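Local atomic coordinates of ATP grasp ligase (Microcystis aeruginosa MRC, PDB entry 5IG9), a protein that probably uses ATP to activate peptide carboxylates for ester formation in microviridin biosynthesis, as an ATP-grasp ligase. Residues 33-41 with 74-82; 250-258 with 303-311. All blocks are in the same frame, centred on the assembly; numbering follows the deposited sequence.

Contact 1 and contact 2 hold different elements. Contact 1 (33-41 with 74-82) joins two loops of the parallel sheet of the pre-ATP-grasp domain and is partly buried, with backbone hydrogen bonds and a threonine hydroxyl doing much of the work. Contact 2 (250-258 with 303-311) lies at the surface beside the edge strand of the five-stranded antiparallel sheet, and it is made by tryptophans and prolines, with no hydrogen bond between its segments. The centres of contact 1 and contact 2 are 33 Å apart, yet the nearest atoms of contacts 1 and 2 are about 8 Å apart. R74 of contact 1 reaches toward contact 2, pairing with E300 and V298 just ahead of helix 302-305, where 303-311 begins.

Contact 1 (33-41 with 74-82); sequences DTDRFPTEV and RMRYGLKLP
T34 and R76 meet at the C-terminal ends of two parallel strands in the Rossmann-like sheet of the pre-ATP-grasp domain, where the loops after strands 29-33 and 69-72 come together past strand 3-7, which lies between them. T34 OG1 takes the backbone N-H of R76 at 2.8 Å and also bonds to T7 O, so one hydroxyl ties all three strand ends. A chi1 of 53° sets OG1 between the backbone N and the carbonyl carbon and turns CG2 to the Y77 ring, 4.0 Å from Y77 CE1. With an alanine here, R76 N would probably lose its acceptor, T7 O would lose the hydroxyl, and a gap would open beside Y77.

The backbone continues the join. G78 N bonds to T34 O at 3.2 Å. G78 belongs to a type II turn from R76 to L79 and its positive phi suits glycine; its CA lies 3.1 Å from F37 O, a C-H...O contact. A type I turn follows, and K80 N reaches D35 O at 3.2 Å. Farther out on the same side chain, K80 CD lies 3.6 Å from R36 CG and 3.5 Å from E40 OE2.

R36 bridges D33 and E40 within its loop, NE meeting E40 OE1 in the guanidinium plane and NH1 meeting D33 OD2, and reaches out to D57 of strand 54-57 with NH2. N146 of the second subunit bonds to V41 O. K80 NZ stays 4.7 Å from D35 OD2, too far for a salt bridge, and S9 holds that carboxylate oxygen. The chemistry implies that main-chain bonds and one hydroxyl fix the two loops to each other, while the K80 ammonium would add mainly longer-range attraction to the acidic side chains around it.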
loop_
_atom_site.group_PDB
_atom_site.type_symbol
_atom_site.label_atom_id
_atom_site.label_comp_id
_atom_site.label_asym_id
_atom_site.label_seq_id
_atom_site.Cartn_x
_atom_site.Cartn_y
_atom_site.Cartn_z
ATOM N N ASP A 33 3.152 19.861 2.995
ATOM C CA ASP A 33 4.313 19.095 3.446
ATOM C C ASP A 33 3.833 18.020 4.411
ATOM O O ASP A 33 3.463 18.309 5.553
ATOM C CB ASP A 33 5.349 20.009 4.091
ATOM C CG ASP A 33 5.972 20.973 3.098
ATOM O OD1 ASP A 33 6.056 20.626 1.900
ATOM O OD2 ASP A 33 6.377 22.080 3.512
ATOM N N THR A 34 3.843 16.769 3.948
ATOM C CA THR A 34 3.300 15.677 4.749
ATOM C C THR A 34 4.123 15.427 6.005
ATOM O O THR A 34 3.580 14.972 7.017
ATOM C CB THR A 34 3.217 14.399 3.911
ATOM O OG1 THR A 34 4.496 14.126 3.325
ATOM C CG2 THR A 34 2.184 14.550 2.810
ATOM N N ASP A 35 5.425 15.717 5.968
ATOM C CA ASP A 35 6.260 15.473 7.138
ATOM C C ASP A 35 6.023 16.491 8.245
ATOM O O ASP A 35 6.334 16.205 9.407
ATOM C CB ASP A 35 7.737 15.460 6.742
ATOM C CG ASP A 35 8.202 16.785 6.176
ATOM O OD1 ASP A 35 7.394 17.466 5.509
ATOM O OD2 ASP A 35 9.375 17.146 6.400
ATOM N N ARG A 36 5.476 17.659 7.920
ATOM C CA ARG A 36 5.165 18.677 8.913
ATOM C C ARG A 36 3.758 18.528 9.480
ATOM O O ARG A 36 3.257 19.455 10.125
ATOM C CB ARG A 36 5.366 20.068 8.310
ATOM C CG ARG A 36 6.818 20.331 7.935
ATOM C CD ARG A 36 7.026 21.686 7.287
ATOM N NE ARG A 36 6.249 22.739 7.927
ATOM C CZ ARG A 36 5.326 23.462 7.300
ATOM N NH1 ARG A 36 5.079 23.248 6.015
ATOM N NH2 ARG A 36 4.658 24.405 7.953
ATOM N N PHE A 37 3.117 17.392 9.238
ATOM C CA PHE A 37 1.869 17.005 9.884
ATOM C C PHE A 37 2.190 15.825 10.790
ATOM O O PHE A 37 2.905 14.917 10.377
ATOM C CB PHE A 37 0.807 16.634 8.840
ATOM C CG PHE A 37 -0.373 15.874 9.396
ATOM C CD1 PHE A 37 -1.453 16.548 9.947
ATOM C CD2 PHE A 37 -0.415 14.490 9.339
ATOM C CE1 PHE A 37 -2.540 15.852 10.448
ATOM C CE2 PHE A 37 -1.501 13.791 9.841
ATOM C CZ PHE A 37 -2.564 14.474 10.395
ATOM N N PRO A 38 1.655 15.816 12.021
ATOM C CA PRO A 38 0.709 16.758 12.624
ATOM C C PRO A 38 1.356 17.845 13.477
ATOM O O PRO A 38 0.652 18.668 14.064
ATOM C CB PRO A 38 -0.141 15.849 13.500
ATOM C CG PRO A 38 0.858 14.848 14.007
ATOM C CD PRO A 38 1.856 14.638 12.884
ATOM N N THR A 39 2.689 17.838 13.539
ATOM C CA THR A 39 3.406 18.732 14.443
ATOM C C THR A 39 3.177 20.206 14.105
ATOM O O THR A 39 3.108 21.042 15.014
ATOM C CB THR A 39 4.900 18.389 14.418
ATOM O OG1 THR A 39 5.088 17.049 14.897
ATOM C CG2 THR A 39 5.703 19.344 15.300
ATOM N N GLU A 40 3.040 20.550 12.823
ATOM C CA GLU A 40 2.899 21.961 12.462
ATOM C C GLU A 40 1.665 22.257 11.625
ATOM O O GLU A 40 1.032 23.296 11.828
ATOM C CB GLU A 40 4.163 22.431 11.708
ATOM C CG GLU A 40 5.453 22.089 12.429
ATOM C CD GLU A 40 6.684 22.339 11.591
ATOM O OE1 GLU A 40 6.692 23.321 10.815
ATOM O OE2 GLU A 40 7.642 21.545 11.702
ATOM N N VAL A 41 1.305 21.373 10.703
ATOM C CA VAL A 41 0.184 21.605 9.800
ATOM C C VAL A 41 -1.089 21.061 10.429
ATOM O O VAL A 41 -1.104 19.952 10.974
ATOM C CB VAL A 41 0.446 20.961 8.424
ATOM C CG1 VAL A 41 -0.685 21.261 7.451
ATOM C CG2 VAL A 41 1.775 21.439 7.862
ATOM N N ARG A 74 5.188 13.325 -3.110
ATOM C CA ARG A 74 6.016 12.728 -2.072
ATOM C C ARG A 74 5.192 12.517 -0.813
ATOM O O ARG A 74 4.437 13.400 -0.399
ATOM C CB ARG A 74 7.242 13.596 -1.766
ATOM C CG ARG A 74 8.565 12.944 -2.135
ATOM C CD ARG A 74 8.399 12.032 -3.336
ATOM N NE ARG A 74 9.608 11.955 -4.143
ATOM C CZ ARG A 74 9.699 11.275 -5.280
ATOM N NH1 ARG A 74 8.649 10.609 -5.740
ATOM N NH2 ARG A 74 10.836 11.262 -5.958
ATOM N N MET A 75 5.345 11.346 -0.202
ATOM C CA MET A 75 4.545 10.953 0.954
ATOM C C MET A 75 5.484 10.618 2.109
ATOM O O MET A 75 5.983 9.494 2.205
ATOM C CB MET A 75 3.644 9.771 0.610
ATOM C CG MET A 75 2.659 10.047 -0.516
ATOM S SD MET A 75 3.399 10.109 -2.163
ATOM C CE MET A 75 4.182 8.502 -2.254
ATOM N N ARG A 76 5.720 11.592 2.989
ATOM C CA ARG A 76 6.562 11.378 4.161
ATOM C C ARG A 76 5.788 11.687 5.438
ATOM O O ARG A 76 6.159 12.592 6.190
ATOM C CB ARG A 76 7.826 12.234 4.072
ATOM C CG ARG A 76 8.646 11.992 2.816
ATOM C CD ARG A 76 9.077 10.541 2.719
ATOM N NE ARG A 76 9.564 10.215 1.385
ATOM C CZ ARG A 76 10.832 10.320 1.005
ATOM N NH1 ARG A 76 11.751 10.741 1.863
ATOM N NH2 ARG A 76 11.181 10.002 -0.235
ATOM N N TYR A 77 4.725 10.927 5.699
ATOM C CA TYR A 77 3.776 11.287 6.748
ATOM C C TYR A 77 4.427 11.254 8.125
ATOM O O TYR A 77 4.893 10.205 8.579
ATOM C CB TYR A 77 2.577 10.345 6.715
ATOM C CG TYR A 77 1.992 10.134 5.340
ATOM C CD1 TYR A 77 1.228 11.118 4.727
ATOM C CD2 TYR A 77 2.195 8.942 4.658
ATOM C CE1 TYR A 77 0.690 10.923 3.470
ATOM C CE2 TYR A 77 1.660 8.738 3.405
ATOM C CZ TYR A 77 0.909 9.730 2.816
ATOM O OH TYR A 77 0.376 9.525 1.565
ATOM N N GLY A 78 4.457 12.412 8.785
ATOM C CA GLY A 78 4.845 12.490 10.180
ATOM C C GLY A 78 6.313 12.302 10.485
ATOM O O GLY A 78 6.650 11.913 11.608
ATOM N N LEU A 79 7.206 12.577 9.532
ATOM C CA LEU A 79 8.628 12.376 9.795
ATOM C C LEU A 79 9.132 13.327 10.870
ATOM O O LEU A 79 9.934 12.939 11.729
ATOM C CB LEU A 79 9.437 12.549 8.513
ATOM C CG LEU A 79 9.308 11.449 7.459
ATOM C CD1 LEU A 79 10.502 11.496 6.521
ATOM C CD2 LEU A 79 9.182 10.081 8.111
ATOM N N LYS A 80 8.662 14.573 10.854
ATOM C CA LYS A 80 9.071 15.557 11.847
ATOM C C LYS A 80 8.472 15.301 13.241
ATOM O O LYS A 80 8.452 16.218 14.062
ATOM C CB LYS A 80 8.714 16.968 11.368
ATOM C CG LYS A 80 9.729 17.571 10.398
ATOM C CD LYS A 80 9.417 19.023 10.109
ATOM C CE LYS A 80 10.613 19.901 10.428
ATOM N NZ LYS A 80 11.756 19.692 9.491
ATOM N N LEU A 81 7.996 14.096 13.529
ATOM C CA LEU A 81 7.652 13.769 14.902
ATOM C C LEU A 81 8.922 13.755 15.749
ATOM O O LEU A 81 9.963 13.280 15.290
ATOM C CB LEU A 81 6.959 12.411 14.993
ATOM C CG LEU A 81 5.470 12.397 14.650
ATOM C CD1 LEU A 81 4.925 10.976 14.642
ATOM C CD2 LEU A 81 4.699 13.263 15.627
ATOM N N PRO A 82 8.873 14.272 16.977
ATOM C CA PRO A 82 10.097 14.382 17.779
ATOM C C PRO A 82 10.786 13.040 17.977
ATOM O O PRO A 82 10.140 12.001 18.143
ATOM C CB PRO A 82 9.596 14.954 19.107
ATOM C CG PRO A 82 8.373 15.700 18.753
ATOM C CD PRO A 82 7.722 14.893 17.657
#

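Contact 2 (250-258 with 303-311); sequences HQQWQPYDL and WLELYPPYF
W253 and W303 bring edge strand 254-255 of the five-stranded antiparallel sheet, in the ATP-grasp part of the chain, against the short helix 302-305 and the turn that follows it. The tight part is here. The two indoles meet obliquely, planes at 58°, with CZ3 of W303 over a face of W253, off its centre, 3.6 Å from W253 CE2. L304 CD2 packs beside it, 4.2 Å from W253 CB. With chi1 at -68°, CG of W253 sits beside the backbone N, which carries the indole toward the helix. The CB of W253 itself points to the turn: P309 CD is 4.0 Å from it, and P308 O is also close. R217 of strand 214-221 touches both tryptophans.

The cis peptide between P308 and P309 puts a kink in this turn, and both proline rings are turned to 250-258. Toward solvent the packing thins out. Q252, chain extended, lies across P308 and lays its amide NE2 3.6 Å from P308 CG, a contact at the exposed rim. On the other side of W253 in sequence, P255 and P309 lie alongside, their rings running opposite ways. P309 CG sits over one face of the F311 ring, off its centre, and P309 CB lies 3.6 Å from P255 CD.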
loop_
_atom_site.group_PDB
_atom_site.type_symbol
_atom_site.label_atom_id
_atom_site.label_comp_id
_atom_site.label_asym_id
_atom_site.label_seq_id
_atom_site.Cartn_x
_atom_site.Cartn_y
_atom_site.Cartn_z
ATOM N N HIS A 250 34.241 12.485 -21.392
ATOM C CA HIS A 250 33.214 12.071 -20.445
ATOM C C HIS A 250 31.898 11.808 -21.172
ATOM O O HIS A 250 31.866 11.739 -22.400
ATOM C CB HIS A 250 33.023 13.131 -19.358
ATOM C CG HIS A 250 32.397 14.397 -19.854
ATOM N ND1 HIS A 250 31.064 14.691 -19.664
ATOM C CD2 HIS A 250 32.918 15.441 -20.541
ATOM C CE1 HIS A 250 30.792 15.864 -20.207
ATOM N NE2 HIS A 250 31.900 16.339 -20.747
ATOM N N GLN A 251 30.813 11.664 -20.413
ATOM C CA GLN A 251 29.512 11.365 -20.993
ATOM C C GLN A 251 28.430 12.067 -20.184
ATOM O O GLN A 251 28.639 12.445 -19.029
ATOM C CB GLN A 251 29.248 9.854 -21.033
ATOM C CG GLN A 251 28.493 9.390 -22.265
ATOM C CD GLN A 251 29.421 8.918 -23.366
ATOM O OE1 GLN A 251 30.494 8.378 -23.098
ATOM N NE2 GLN A 251 29.015 9.122 -24.614
ATOM N N GLN A 252 27.266 12.235 -20.807
ATOM C CA GLN A 252 26.122 12.843 -20.141
ATOM C C GLN A 252 24.858 12.414 -20.871
ATOM O O GLN A 252 24.913 11.853 -21.968
ATOM C CB GLN A 252 26.249 14.367 -20.084
ATOM C CG GLN A 252 26.229 15.045 -21.441
ATOM C CD GLN A 252 26.547 16.525 -21.355
ATOM O OE1 GLN A 252 27.443 16.936 -20.617
ATOM N NE2 GLN A 252 25.809 17.335 -22.105
ATOM N N TRP A 253 23.713 12.681 -20.246
ATOM C CA TRP A 253 22.441 12.235 -20.798
ATOM C C TRP A 253 22.090 13.030 -22.049
ATOM O O TRP A 253 22.270 14.249 -22.103
ATOM C CB TRP A 253 21.327 12.367 -19.756
ATOM C CG TRP A 253 21.464 11.417 -18.603
ATOM C CD1 TRP A 253 22.178 11.616 -17.457
ATOM C CD2 TRP A 253 20.873 10.115 -18.482
ATOM N NE1 TRP A 253 22.069 10.523 -16.634
ATOM C CE2 TRP A 253 21.275 9.586 -17.241
ATOM C CE3 TRP A 253 20.046 9.344 -19.305
ATOM C CZ2 TRP A 253 20.877 8.326 -16.802
ATOM C CZ3 TRP A 253 19.652 8.094 -18.868
ATOM C CH2 TRP A 253 20.066 7.598 -17.628
ATOM N N GLN A 254 21.591 12.351 -23.076
ATOM C CA GLN A 254 21.234 13.037 -24.316
ATOM C C GLN A 254 19.917 12.525 -24.882
ATOM O O GLN A 254 19.551 11.369 -24.663
ATOM C CB GLN A 254 22.347 12.880 -25.353
ATOM C CG GLN A 254 22.779 11.442 -25.588
ATOM C CD GLN A 254 22.824 11.080 -27.059
ATOM O OE1 GLN A 254 23.782 11.401 -27.762
ATOM N NE2 GLN A 254 21.782 10.405 -27.534
ATOM N N PRO A 255 19.201 13.379 -25.609
ATOM C CA PRO A 255 17.923 12.951 -26.186
ATOM C C PRO A 255 18.093 11.659 -26.968
ATOM O O PRO A 255 19.169 11.360 -27.490
ATOM C CB PRO A 255 17.536 14.117 -27.105
ATOM C CG PRO A 255 18.289 15.288 -26.577
ATOM C CD PRO A 255 19.582 14.731 -26.054
ATOM N N TYR A 256 17.013 10.887 -27.044
ATOM C CA TYR A 256 17.038 9.598 -27.719
ATOM C C TYR A 256 15.655 9.330 -28.291
ATOM O O TYR A 256 14.646 9.659 -27.663
ATOM C CB TYR A 256 17.461 8.479 -26.758
ATOM C CG TYR A 256 17.697 7.125 -27.399
ATOM C CD1 TYR A 256 16.641 6.253 -27.638
ATOM C CD2 TYR A 256 18.977 6.711 -27.746
ATOM C CE1 TYR A 256 16.852 5.016 -28.216
ATOM C CE2 TYR A 256 19.196 5.476 -28.323
ATOM C CZ TYR A 256 18.130 4.633 -28.555
ATOM O OH TYR A 256 18.342 3.402 -29.129
ATOM N N ASP A 257 15.615 8.740 -29.484
ATOM C CA ASP A 257 14.363 8.430 -30.165
ATOM C C ASP A 257 14.077 6.940 -30.027
ATOM O O ASP A 257 14.735 6.111 -30.664
ATOM C CB ASP A 257 14.424 8.841 -31.636
ATOM C CG ASP A 257 14.412 10.349 -31.825
ATOM O OD1 ASP A 257 13.706 11.047 -31.065
ATOM O OD2 ASP A 257 15.112 10.841 -32.738
ATOM N N LEU A 258 13.098 6.603 -29.195
ATOM C CA LEU A 258 12.649 5.228 -29.091
ATOM C C LEU A 258 11.998 4.784 -30.400
ATOM O O LEU A 258 11.411 5.598 -31.118
ATOM C CB LEU A 258 11.642 5.075 -27.955
ATOM C CG LEU A 258 12.143 5.086 -26.515
ATOM C CD1 LEU A 258 10.966 5.057 -25.552
ATOM C CD2 LEU A 258 13.060 3.902 -26.279
ATOM N N TRP A 303 16.497 15.965 -12.436
ATOM C CA TRP A 303 17.868 15.914 -12.929
ATOM C C TRP A 303 17.944 15.745 -14.438
ATOM O O TRP A 303 19.047 15.801 -14.992
ATOM C CB TRP A 303 18.649 14.798 -12.232
ATOM C CG TRP A 303 17.973 13.465 -12.236
ATOM C CD1 TRP A 303 17.094 12.991 -11.309
ATOM C CD2 TRP A 303 18.136 12.420 -13.205
ATOM N NE1 TRP A 303 16.690 11.723 -11.642
ATOM C CE2 TRP A 303 17.318 11.348 -12.800
ATOM C CE3 TRP A 303 18.893 12.289 -14.375
ATOM C CZ2 TRP A 303 17.231 10.161 -13.525
ATOM C CZ3 TRP A 303 18.807 11.108 -15.092
ATOM C CH2 TRP A 303 17.980 10.061 -14.666
ATOM N N LEU A 304 16.813 15.536 -15.108
ATOM C CA LEU A 304 16.742 15.584 -16.561
ATOM C C LEU A 304 16.291 16.940 -17.079
ATOM O O LEU A 304 16.348 17.176 -18.292
ATOM C CB LEU A 304 15.792 14.504 -17.087
ATOM C CG LEU A 304 16.307 13.066 -17.106
ATOM C CD1 LEU A 304 15.257 12.154 -17.705
ATOM C CD2 LEU A 304 17.604 12.979 -17.892
ATOM N N GLU A 305 15.838 17.828 -16.193
ATOM C CA GLU A 305 15.400 19.170 -16.555
ATOM C C GLU A 305 16.431 20.239 -16.210
ATOM O O GLU A 305 16.738 21.091 -17.048
ATOM C CB GLU A 305 14.067 19.491 -15.871
ATOM C CG GLU A 305 13.547 20.893 -16.156
ATOM C CD GLU A 305 12.053 21.004 -15.941
ATOM O OE1 GLU A 305 11.476 20.089 -15.319
ATOM O OE2 GLU A 305 11.453 21.998 -16.403
ATOM N N LEU A 306 16.967 20.226 -14.987
ATOM C CA LEU A 306 17.978 21.209 -14.615
ATOM C C LEU A 306 19.349 20.876 -15.181
ATOM O O LEU A 306 20.241 21.732 -15.168
ATOM C CB LEU A 306 18.068 21.329 -13.093
ATOM C CG LEU A 306 16.789 21.786 -12.391
ATOM C CD1 LEU A 306 17.061 22.053 -10.920
ATOM C CD2 LEU A 306 16.221 23.020 -13.076
ATOM N N TYR A 307 19.535 19.660 -15.669
ATOM C CA TYR A 307 20.769 19.192 -16.272
ATOM C C TYR A 307 20.420 18.608 -17.627
ATOM O O TYR A 307 19.242 18.377 -17.921
ATOM C CB TYR A 307 21.445 18.145 -15.371
ATOM C CG TYR A 307 21.732 18.657 -13.980
ATOM C CD1 TYR A 307 22.891 19.371 -13.707
ATOM C CD2 TYR A 307 20.839 18.435 -12.942
ATOM C CE1 TYR A 307 23.156 19.843 -12.436
ATOM C CE2 TYR A 307 21.093 18.904 -11.668
ATOM C CZ TYR A 307 22.253 19.608 -11.420
ATOM O OH TYR A 307 22.507 20.076 -10.151
ATOM N N PRO A 308 21.419 18.386 -18.503
ATOM C CA PRO A 308 21.104 17.856 -19.835
ATOM C C PRO A 308 20.286 16.572 -19.780
ATOM O O PRO A 308 20.469 15.774 -18.861
ATOM C CB PRO A 308 22.485 17.601 -20.438
ATOM C CG PRO A 308 23.358 18.611 -19.777
ATOM C CD PRO A 308 22.854 18.707 -18.370
ATOM N N PRO A 309 19.409 16.375 -20.759
ATOM C CA PRO A 309 19.237 17.334 -21.855
ATOM C C PRO A 309 18.267 18.469 -21.541
ATOM O O PRO A 309 17.533 18.900 -22.430
ATOM C CB PRO A 309 18.671 16.468 -22.980
ATOM C CG PRO A 309 17.919 15.395 -22.270
ATOM C CD PRO A 309 18.676 15.119 -21.000
ATOM N N TYR A 310 18.270 18.946 -20.300
ATOM C CA TYR A 310 17.387 20.035 -19.894
ATOM C C TYR A 310 15.973 19.855 -20.440
ATOM O O TYR A 310 15.483 20.684 -21.206
ATOM C CB TYR A 310 17.953 21.381 -20.353
ATOM C CG TYR A 310 19.403 21.596 -19.989
ATOM C CD1 TYR A 310 19.777 21.864 -18.679
ATOM C CD2 TYR A 310 20.399 21.533 -20.953
ATOM C CE1 TYR A 310 21.101 22.063 -18.340
ATOM C CE2 TYR A 310 21.726 21.731 -20.624
ATOM C CZ TYR A 310 22.071 21.995 -19.316
ATOM O OH TYR A 310 23.391 22.192 -18.983
ATOM N N PHE A 311 15.324 18.767 -20.043
ATOM C CA PHE A 311 13.967 18.483 -20.494
ATOM C C PHE A 311 12.954 19.365 -19.771
ATOM O O PHE A 311 13.089 19.616 -18.570
ATOM C CB PHE A 311 13.628 17.008 -20.270
ATOM C CG PHE A 311 13.992 16.119 -21.423
ATOM C CD1 PHE A 311 13.630 16.454 -22.716
ATOM C CD2 PHE A 311 14.696 14.945 -21.213
ATOM C CE1 PHE A 311 13.962 15.636 -23.779
ATOM C CE2 PHE A 311 15.032 14.123 -22.271
ATOM C CZ PHE A 311 14.666 14.468 -23.556
#